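Local coordinates for protein GTP cyclohydrolase 1 type 2 homolog (Thermus thermophilus, PDB 2YYB) that is of unknown function but belongs to the GTP cyclohydrolase 1 type 2/NIF3 family and probably binds divalent metal ions, at residues M1-D4 and E5-Y9; E47-F50 and R51-L54; V63-G66 and L67-K71; D101-E104 and E105-N108; T213-F216 and G217-L221. All coordinates share one frame; numbering follows the deposited sequence.

Contact 1: residues M1-D4 and E5-Y9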
# COMPACT_ATOMS: atom_id res chain seq x y z
N MET A 1 -35.16 -13.84 25.42
CA MET A 1 -34.36 -14.58 24.41
C MET A 1 -32.88 -14.55 24.76
O MET A 1 -32.39 -13.60 25.35
CB MET A 1 -34.58 -13.99 23.01
CG MET A 1 -33.66 -14.57 21.95
SD MET A 1 -34.27 -14.42 20.26
CE MET A 1 -33.18 -15.59 19.41
N ASP A 2 -32.17 -15.63 24.42
CA ASP A 2 -30.75 -15.70 24.68
C ASP A 2 -30.04 -14.75 23.71
O ASP A 2 -30.23 -14.84 22.50
CB ASP A 2 -30.26 -17.14 24.47
CG ASP A 2 -28.77 -17.27 24.61
OD1 ASP A 2 -28.15 -16.32 25.14
OD2 ASP A 2 -28.21 -18.30 24.20
N ARG A 3 -29.24 -13.82 24.25
CA ARG A 3 -28.55 -12.84 23.43
C ARG A 3 -27.62 -13.45 22.40
O ARG A 3 -27.51 -12.95 21.29
CB ARG A 3 -27.75 -11.87 24.32
CG ARG A 3 -26.61 -11.13 23.60
CD ARG A 3 -25.28 -11.65 24.09
NE ARG A 3 -25.00 -11.13 25.42
CZ ARG A 3 -24.22 -11.70 26.33
NH1 ARG A 3 -23.60 -12.84 26.07
NH2 ARG A 3 -24.05 -11.12 27.51
N ASP A 4 -26.96 -14.53 22.77
CA ASP A 4 -26.03 -15.16 21.85
C ASP A 4 -26.72 -15.78 20.63
O ASP A 4 -26.13 -15.86 19.56
CB ASP A 4 -25.19 -16.18 22.63
CG ASP A 4 -24.30 -15.51 23.68
OD1 ASP A 4 -24.05 -16.12 24.74
OD2 ASP A 4 -23.85 -14.37 23.43
N GLU A 5 -27.98 -16.21 20.78
CA GLU A 5 -28.70 -16.77 19.64
C GLU A 5 -29.18 -15.63 18.77
O GLU A 5 -29.18 -15.72 17.54
CB GLU A 5 -29.90 -17.58 20.10
CG GLU A 5 -29.57 -18.70 21.03
CD GLU A 5 -30.81 -19.44 21.48
OE1 GLU A 5 -31.89 -18.80 21.51
OE2 GLU A 5 -30.69 -20.64 21.82
N LEU A 6 -29.62 -14.55 19.41
CA LEU A 6 -30.08 -13.37 18.70
C LEU A 6 -28.91 -12.85 17.85
O LEU A 6 -29.08 -12.53 16.67
CB LEU A 6 -30.53 -12.28 19.67
CG LEU A 6 -31.79 -11.47 19.32
CD1 LEU A 6 -31.67 -10.04 19.86
CD2 LEU A 6 -32.00 -11.45 17.81
N VAL A 7 -27.71 -12.78 18.42
CA VAL A 7 -26.57 -12.29 17.66
C VAL A 7 -26.24 -13.25 16.50
O VAL A 7 -25.96 -12.80 15.38
CB VAL A 7 -25.33 -12.10 18.56
CG1 VAL A 7 -24.13 -11.74 17.72
CG2 VAL A 7 -25.59 -10.99 19.57
N ARG A 8 -26.31 -14.55 16.75
CA ARG A 8 -26.03 -15.55 15.72
C ARG A 8 -27.04 -15.42 14.59
O ARG A 8 -26.67 -15.38 13.41
CB ARG A 8 -26.13 -16.95 16.32
CG ARG A 8 -24.91 -17.83 16.10
CD ARG A 8 -24.53 -18.51 17.40
NE ARG A 8 -25.71 -18.97 18.13
CZ ARG A 8 -25.73 -19.24 19.43
NH1 ARG A 8 -24.62 -19.10 20.15
NH2 ARG A 8 -26.86 -19.62 20.02
N TYR A 9 -28.32 -15.35 14.94
CA TYR A 9 -29.36 -15.21 13.93
C TYR A 9 -29.11 -13.97 13.09
O TYR A 9 -29.03 -14.06 11.86
CB TYR A 9 -30.73 -15.09 14.58
CG TYR A 9 -31.84 -14.85 13.57
CD1 TYR A 9 -32.27 -15.87 12.70
CD2 TYR A 9 -32.47 -13.60 13.48
CE1 TYR A 9 -33.32 -15.66 11.78
CE2 TYR A 9 -33.51 -13.38 12.57
CZ TYR A 9 -33.93 -14.41 11.73
OH TYR A 9 -34.96 -14.20 10.85
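The carbonyl oxygen of D2 is gripped by two backbone amides of the next turn: L6 N reaches D2 O at 3.2 Å with the donor lying in the carbonyl plane and an N-H...O angle of 163°, while E5 N gives a weaker, more bent bond of 3.1 Å to the same D2 O. The side chain of D2 turns back to take a further amide, D4 N to D2 OD1 at 3.2 Å, met from above the carboxylate plane. With this capping bond D2 serves as the N-cap of helix 3-13, where its negative charge would probably suit the positive end of the helix dipole; R34 adds a salt bridge to D2 OD1. The i to i+4 series that L6 N opens continues with V7 N to R3 O at 2.9 Å and R8 N to D4 O. R3 bends its chain round so that NH1 meets D4 OD2 at 3.1 Å, nearly straight at 174°, on the syn side but tilted out of the carboxylate plane, while the oxygen lies in the guanidinium plane; R3 NH2 also bonds to G32 O. The guanidinium of R8 folds back with one face over D4 O, which sits 3.3 Å above its centre. On the apolar side M1 runs out extended, CG anti to the backbone N (chi1 172°), and crosses L6 at about a right angle, with M1 SD 4.0 Å from L6 CG. M1 and L6 reach on to F229 and L225 of helix 216-229. E5 crosses D2 nearly at right angles, E5 CG lying 3.5 Å from D2 OD2.

Contact 2: residues E47-F50 and R51-L54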
# COMPACT_ATOMS: atom_id res chain seq x y z
N GLU A 47 -24.68 9.14 23.01
CA GLU A 47 -25.12 9.25 24.39
C GLU A 47 -26.62 9.48 24.50
O GLU A 47 -27.29 8.82 25.27
CB GLU A 47 -24.38 10.39 25.08
CG GLU A 47 -24.89 10.71 26.49
CD GLU A 47 -24.49 9.69 27.56
OE1 GLU A 47 -24.54 8.47 27.30
OE2 GLU A 47 -24.12 10.12 28.68
N ALA A 48 -27.16 10.41 23.73
CA ALA A 48 -28.59 10.69 23.81
C ALA A 48 -29.41 9.43 23.55
O ALA A 48 -30.22 9.04 24.38
CB ALA A 48 -28.97 11.80 22.84
N ILE A 49 -29.20 8.80 22.40
CA ILE A 49 -29.91 7.57 22.07
C ILE A 49 -29.75 6.53 23.17
O ILE A 49 -30.71 5.83 23.51
CB ILE A 49 -29.38 6.94 20.75
CG1 ILE A 49 -29.91 7.74 19.55
CG2 ILE A 49 -29.82 5.49 20.64
CD1 ILE A 49 -31.42 7.96 19.61
N PHE A 50 -28.54 6.41 23.72
CA PHE A 50 -28.27 5.44 24.77
C PHE A 50 -29.05 5.71 26.06
O PHE A 50 -29.51 4.76 26.70
CB PHE A 50 -26.78 5.39 25.07
CG PHE A 50 -25.96 4.80 23.95
CD1 PHE A 50 -26.59 4.25 22.84
CD2 PHE A 50 -24.58 4.77 24.03
CE1 PHE A 50 -25.85 3.67 21.82
CE2 PHE A 50 -23.82 4.20 23.02
CZ PHE A 50 -24.46 3.64 21.91
N ARG A 51 -29.19 6.99 26.44
CA ARG A 51 -29.94 7.37 27.63
C ARG A 51 -31.42 6.99 27.43
O ARG A 51 -32.08 6.52 28.36
CB ARG A 51 -29.83 8.88 27.90
CG ARG A 51 -28.53 9.32 28.56
CD ARG A 51 -28.49 8.92 30.03
NE ARG A 51 -27.14 8.61 30.50
CZ ARG A 51 -26.86 8.09 31.69
NH1 ARG A 51 -27.85 7.81 32.54
NH2 ARG A 51 -25.61 7.80 32.03
N LYS A 52 -31.92 7.21 26.21
CA LYS A 52 -33.31 6.87 25.89
C LYS A 52 -33.50 5.36 25.96
O LYS A 52 -34.54 4.89 26.43
CB LYS A 52 -33.70 7.34 24.49
CG LYS A 52 -33.85 8.83 24.30
CD LYS A 52 -34.80 9.07 23.13
CE LYS A 52 -34.85 10.53 22.70
NZ LYS A 52 -33.59 10.92 21.99
N ALA A 53 -32.52 4.60 25.49
CA ALA A 53 -32.62 3.14 25.54
C ALA A 53 -32.68 2.72 27.00
O ALA A 53 -33.38 1.77 27.36
CB ALA A 53 -31.44 2.49 24.84
N LEU A 54 -31.93 3.43 27.83
CA LEU A 54 -31.89 3.16 29.25
C LEU A 54 -33.26 3.44 29.88
O LEU A 54 -33.73 2.68 30.74
CB LEU A 54 -30.83 4.04 29.93
CG LEU A 54 -30.58 3.76 31.41
CD1 LEU A 54 -29.96 2.40 31.54
CD2 LEU A 54 -29.67 4.79 32.03
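E47 and R51 meet one turn apart on helix 47-55, the helical arm of a beta-alpha-beta unit that joins strand 39-42 to the parallel strand 60-63. Backbone bonding is the regular i to i+4 kind. R51 N reaches E47 O at 2.9 Å, and K52 N reaches A48 O at 3.1 Å with an angle of 162° at the hydrogen; A53 N to I49 O and L54 N to F50 O continue the series at 3.0 Å each.

Charge plays a lesser part. E47 and R51 lie side by side and point the same way, but their flat ends are turned 89° apart, and the ion pair is long. E47 OE1 has a firmer partner in T85, whose hydroxyl hydrogen-bonds to it, and K52 NZ bonds to D237 O. The backbone N of E47 donates a hydrogen bond to the carboxylate of E200 of a second subunit.

The apolar side faces the sheet: I49, F50 and A53 all rest on L61 of strand 60-63, and F50 also packs against T85 and L86 of helix 77-88. CG of R51 is anti to the carbonyl carbon (chi1 -79°), which lays the bent chain alongside E47 until NE stands 3.8 Å from E47 OE2, with OE2 at the edge of the guanidinium, near its plane.

Contact 3: residues V63-G66 and L67-K71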
# COMPACT_ATOMS: atom_id res chain seq x y z
N VAL A 63 -28.40 -0.44 15.90
CA VAL A 63 -28.18 0.84 15.22
C VAL A 63 -27.53 0.63 13.85
O VAL A 63 -26.82 -0.37 13.64
CB VAL A 63 -27.29 1.78 16.08
CG1 VAL A 63 -27.97 2.07 17.41
CG2 VAL A 63 -25.90 1.14 16.28
N HIS A 64 -27.77 1.56 12.94
CA HIS A 64 -27.20 1.48 11.58
C HIS A 64 -25.77 2.02 11.63
O HIS A 64 -24.88 1.48 10.97
CB HIS A 64 -28.05 2.30 10.59
CG HIS A 64 -27.55 2.24 9.17
ND1 HIS A 64 -27.44 1.06 8.46
CD2 HIS A 64 -27.12 3.22 8.34
CE1 HIS A 64 -26.96 1.32 7.26
NE2 HIS A 64 -26.76 2.62 7.16
N HIS A 65 -25.57 3.06 12.44
CA HIS A 65 -24.25 3.69 12.59
C HIS A 65 -23.71 3.42 14.00
O HIS A 65 -24.10 4.10 14.96
CB HIS A 65 -24.37 5.20 12.34
CG HIS A 65 -24.82 5.56 10.95
ND1 HIS A 65 -24.10 5.22 9.82
CD2 HIS A 65 -25.90 6.24 10.51
CE1 HIS A 65 -24.72 5.67 8.75
NE2 HIS A 65 -25.82 6.30 9.14
N GLY A 66 -22.82 2.44 14.12
CA GLY A 66 -22.26 2.09 15.40
C GLY A 66 -21.08 2.89 15.93
O GLY A 66 -20.82 4.00 15.51
N LEU A 67 -20.36 2.29 16.87
CA LEU A 67 -19.23 2.95 17.51
C LEU A 67 -17.86 2.76 16.88
O LEU A 67 -16.99 3.60 17.06
CB LEU A 67 -19.14 2.50 18.96
CG LEU A 67 -20.25 2.93 19.91
CD1 LEU A 67 -20.01 2.26 21.25
CD2 LEU A 67 -20.26 4.43 20.04
N PHE A 68 -17.68 1.67 16.16
CA PHE A 68 -16.39 1.37 15.57
C PHE A 68 -16.27 1.52 14.05
O PHE A 68 -17.18 1.15 13.31
CB PHE A 68 -15.98 -0.04 16.00
CG PHE A 68 -15.88 -0.20 17.49
CD1 PHE A 68 -14.90 0.48 18.20
CD2 PHE A 68 -16.79 -0.98 18.18
CE1 PHE A 68 -14.83 0.39 19.58
CE2 PHE A 68 -16.72 -1.08 19.57
CZ PHE A 68 -15.75 -0.40 20.26
N TRP A 69 -15.13 2.05 13.61
CA TRP A 69 -14.86 2.24 12.19
C TRP A 69 -13.40 1.96 11.84
O TRP A 69 -12.85 2.63 10.98
CB TRP A 69 -15.21 3.68 11.78
CG TRP A 69 -16.58 4.14 12.19
CD1 TRP A 69 -16.93 4.76 13.36
CD2 TRP A 69 -17.81 3.98 11.45
NE1 TRP A 69 -18.28 4.99 13.40
CE2 TRP A 69 -18.85 4.53 12.24
CE3 TRP A 69 -18.13 3.44 10.20
CZ2 TRP A 69 -20.19 4.54 11.82
CZ3 TRP A 69 -19.47 3.45 9.77
CH2 TRP A 69 -20.48 4.00 10.59
N GLY A 70 -12.78 0.98 12.49
CA GLY A 70 -11.39 0.67 12.20
C GLY A 70 -10.41 1.57 12.96
O GLY A 70 -9.26 1.21 13.19
N LYS A 71 -10.88 2.75 13.33
CA LYS A 71 -10.08 3.72 14.08
C LYS A 71 -10.19 3.41 15.57
O LYS A 71 -11.26 3.55 16.16
CB LYS A 71 -10.60 5.14 13.85
CG LYS A 71 -12.10 5.29 14.15
CD LYS A 71 -12.53 6.75 14.23
CE LYS A 71 -14.04 6.87 14.45
NZ LYS A 71 -14.51 6.12 15.66
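H65 and W69 meet edge to edge: the six-membered end of the indole comes up to the imidazole, W69 CH2 lying 3.9 Å from H65 ND1, each atom near the plane of the other ring. The two side chains are set at a slant to one another. W69 gets there because its CG is anti to the carbonyl carbon (chi1 -51°), which swings the indole back along the chain toward G66 and H65, and its NE1 comes to 3.4 Å from G66 O.

Among the flat groups, H64 CD2 lies above one face of the H65 ring, 3.4 Å from its plane and toward the rim. L67 CB stands off one face of the F68 ring, toward its rim, and K71 NZ lies at the edge of the W69 indole, in its plane.

Polar bonding centres on the histidines, both predicted to bind divalent metal. H65 NE2 and H64 NE2 make weak hydrogen bonds to E214, at OE1 and OE2 respectively, so the carboxylate bridges the two rings.

The segment leaves strand 60-63 at its C-terminal end and runs as a loop toward helix 77-88. V63 still pairs through its backbone with strand 92-95, L67 packs on L93 and on V30 of strand 27-30, and F68 touches I75 of a third subunit.

Contact 4: residues D101-E104 and E105-N108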
# COMPACT_ATOMS: atom_id res chain seq x y z
N ASP A 101 -28.04 -1.77 4.94
CA ASP A 101 -28.31 -0.87 3.83
C ASP A 101 -28.84 -1.72 2.65
O ASP A 101 -29.92 -1.45 2.11
CB ASP A 101 -27.03 -0.09 3.45
CG ASP A 101 -26.98 1.32 4.06
OD1 ASP A 101 -25.89 1.87 4.33
OD2 ASP A 101 -28.06 1.91 4.26
N ALA A 102 -28.10 -2.77 2.32
CA ALA A 102 -28.41 -3.65 1.19
C ALA A 102 -29.50 -4.70 1.33
O ALA A 102 -30.16 -5.03 0.35
CB ALA A 102 -27.14 -4.33 0.72
N HIS A 103 -29.68 -5.24 2.52
CA HIS A 103 -30.67 -6.30 2.70
C HIS A 103 -31.95 -6.10 1.89
O HIS A 103 -32.59 -5.04 1.97
CB HIS A 103 -31.03 -6.46 4.17
CG HIS A 103 -31.60 -7.80 4.50
ND1 HIS A 103 -30.80 -8.89 4.79
CD2 HIS A 103 -32.87 -8.25 4.52
CE1 HIS A 103 -31.56 -9.95 4.98
NE2 HIS A 103 -32.82 -9.59 4.82
N GLU A 104 -32.32 -7.14 1.12
CA GLU A 104 -33.52 -7.12 0.27
C GLU A 104 -34.87 -7.20 1.01
O GLU A 104 -35.89 -6.79 0.46
CB GLU A 104 -33.47 -8.24 -0.79
CG GLU A 104 -34.01 -9.60 -0.33
CD GLU A 104 -33.06 -10.33 0.60
OE1 GLU A 104 -33.54 -11.16 1.41
OE2 GLU A 104 -31.83 -10.10 0.51
N GLU A 105 -34.86 -7.74 2.23
CA GLU A 105 -36.09 -7.86 3.02
C GLU A 105 -36.35 -6.69 3.96
O GLU A 105 -37.45 -6.14 3.97
CB GLU A 105 -36.06 -9.16 3.83
CG GLU A 105 -36.59 -10.38 3.10
CD GLU A 105 -38.08 -10.25 2.78
OE1 GLU A 105 -38.64 -11.16 2.12
OE2 GLU A 105 -38.70 -9.24 3.21
N VAL A 106 -35.34 -6.31 4.75
CA VAL A 106 -35.47 -5.20 5.71
C VAL A 106 -34.46 -4.07 5.46
O VAL A 106 -34.40 -3.11 6.24
CB VAL A 106 -35.28 -5.70 7.17
CG1 VAL A 106 -36.35 -6.69 7.52
CG2 VAL A 106 -33.90 -6.31 7.34
N GLY A 107 -33.69 -4.18 4.38
CA GLY A 107 -32.70 -3.17 4.05
C GLY A 107 -33.30 -1.79 3.88
O GLY A 107 -34.45 -1.66 3.45
N ASN A 108 -32.53 -0.76 4.23
CA ASN A 108 -32.98 0.63 4.12
C ASN A 108 -33.62 0.88 2.77
O ASN A 108 -34.76 1.32 2.66
CB ASN A 108 -31.80 1.60 4.23
CG ASN A 108 -31.36 1.86 5.65
OD1 ASN A 108 -30.19 2.13 5.91
ND2 ASN A 108 -32.31 1.81 6.57
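H103 holds CG anti to its backbone nitrogen (chi1 -158°), and V106 sets CG2 between the backbone N and the carbonyl carbon; the first lays the imidazole along the turn that follows, and the second turns the V106 methyl CG2 to it. H103 CD2 lies 3.6 Å from V106 CG2 and 3.4 Å from E105 CB, while the edge of the ring faces the amide of V106. E105 CB also lies 3.4 Å from H103 NE2, so the CD2-NE2 side of the imidazole rests on that methylene. The chain reverses here: the directions of 101-104 and 105-108 differ by 155°, and the turn carries it out of helix 98-102 and into helix 108-114. A bond from G107 N to H103 O at 2.8 Å is weak and bent, and the place of that oxygen is doubtful. G107 is the N-cap residue of helix 108-114; its CA is 3.8 Å from D101 O.

E104 bends its chain so that the carboxylate lies partly over one face of the H103 ring, and its OE2 forms a salt bridge with R15. D101 is predicted to bind one of the divalent metal ions. Its OD1 makes a weak hydrogen bond with H64, and its carboxylate faces the side-chain end of N108, whose amide orientation is uncertain.

The turn thus sits between two short helices and against helix 3-13, where Y13 meets the H103 ring and touches E105 and V106, while D101 and N108 both pack on S170.

Contact 5: residues T213-F216 and G217-L221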
# COMPACT_ATOMS: atom_id res chain seq x y z
N THR A 213 -33.61 8.93 5.77
CA THR A 213 -33.65 7.83 4.82
C THR A 213 -33.08 6.54 5.42
O THR A 213 -33.43 5.45 4.98
CB THR A 213 -32.89 8.16 3.46
OG1 THR A 213 -31.48 8.29 3.69
CG2 THR A 213 -33.43 9.45 2.83
N GLU A 214 -32.20 6.65 6.43
CA GLU A 214 -31.62 5.45 7.04
C GLU A 214 -32.38 5.08 8.34
O GLU A 214 -31.86 4.43 9.24
CB GLU A 214 -30.07 5.62 7.24
CG GLU A 214 -29.23 5.61 5.90
CD GLU A 214 -27.70 5.39 6.08
OE1 GLU A 214 -27.09 6.11 6.90
OE2 GLU A 214 -27.11 4.50 5.39
N THR A 215 -33.65 5.46 8.37
CA THR A 215 -34.60 5.22 9.46
C THR A 215 -35.35 3.90 9.21
O THR A 215 -35.80 3.23 10.14
CB THR A 215 -35.67 6.35 9.48
OG1 THR A 215 -35.73 6.95 10.77
CG2 THR A 215 -37.05 5.82 9.13
N PHE A 216 -35.48 3.55 7.94
CA PHE A 216 -36.23 2.38 7.50
C PHE A 216 -35.66 0.98 7.78
O PHE A 216 -36.42 0.03 7.94
CB PHE A 216 -36.52 2.54 6.00
CG PHE A 216 -37.27 3.80 5.68
CD1 PHE A 216 -38.64 3.89 5.92
CD2 PHE A 216 -36.59 4.92 5.22
CE1 PHE A 216 -39.33 5.10 5.70
CE2 PHE A 216 -37.26 6.13 5.00
CZ PHE A 216 -38.63 6.23 5.24
N GLY A 217 -34.35 0.84 7.82
CA GLY A 217 -33.79 -0.48 8.08
C GLY A 217 -34.01 -0.96 9.51
O GLY A 217 -34.66 -2.00 9.75
N VAL A 218 -33.45 -0.21 10.47
CA VAL A 218 -33.57 -0.55 11.88
C VAL A 218 -35.01 -0.88 12.20
O VAL A 218 -35.27 -1.92 12.80
CB VAL A 218 -33.04 0.59 12.84
CG1 VAL A 218 -31.55 0.67 12.77
CG2 VAL A 218 -33.64 1.92 12.49
N LYS A 219 -35.95 -0.04 11.79
CA LYS A 219 -37.36 -0.33 12.07
C LYS A 219 -37.77 -1.68 11.50
O LYS A 219 -38.30 -2.52 12.22
CB LYS A 219 -38.28 0.77 11.54
CG LYS A 219 -38.24 2.06 12.35
CD LYS A 219 -39.25 3.08 11.83
CE LYS A 219 -39.21 4.38 12.62
NZ LYS A 219 -40.16 5.38 12.05
N ALA A 220 -37.53 -1.90 10.21
CA ALA A 220 -37.92 -3.18 9.63
C ALA A 220 -37.28 -4.30 10.45
O ALA A 220 -37.98 -5.17 10.96
CB ALA A 220 -37.49 -3.26 8.15
N LEU A 221 -35.96 -4.26 10.60
CA LEU A 221 -35.24 -5.29 11.37
C LEU A 221 -35.91 -5.60 12.71
O LEU A 221 -36.16 -6.76 13.02
CB LEU A 221 -33.80 -4.85 11.64
CG LEU A 221 -32.64 -5.82 11.40
CD1 LEU A 221 -31.43 -5.34 12.21
CD2 LEU A 221 -33.02 -7.23 11.81
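T215 O is packed by two side chains of the first helical turn: V218 CG2 lies 3.5 Å from T215 O, and K219 CG also stands at 3.5 Å from it. These are carbon contacts. The backbone bond of the turn goes instead from A220 N to F216 O, 3.2 Å long and straight at 163°, though the donor stands above the carbonyl plane. L221 N follows with 2.7 Å to G217 O.

K219 puts its CG anti to the carbonyl carbon (chi1 -74°) and runs on extended, so its methylenes pass T215 O before NZ arrives 4.3 Å from T215 CG2. That same methyl group lies centrally over one face of the F216 ring, 3.9 Å above its plane, while T213 O meets the ring at its edge, in plane. Two neighbours in sequence thus meet the phenyl, one at a face and one at an edge.

One step further out, the ammonium of K219 makes a cation-pi contact with F235. E214, whose carboxylate is directed away from the helix, is predicted to be a ligand of a divalent metal; its OE1 and OE2 make weak hydrogen bonds to H65 and H64.

The segment links helix 210-213 to helix 216-229. F216 and A220 pack on L112 and V111 of helix 108-114, and on another flank T215 and K219 rest on strand 233-235.

In the fold
Contacts 1 and 2 are outer helical turns, centred 22 and 19 Å from the centre of the chain; their chemistry is backbone bonding with ion pairs, a capping carboxylate in the first and a long pair in the second. Contacts 3, 4 and 5 lie further in, and there the chain leaves regular structure: a strand end, a turn between helices and a helix start. Contact 4 is the most buried, the others only partly so. These three touch one another and gather four of the five predicted metal ligands at one place. V106 of contact 4 packs on A220 of contact 5. Contact 1 reaches helix 216-229, which contact 5 begins; contact 2 packs on strand 60-63, whose end runs into contact 3.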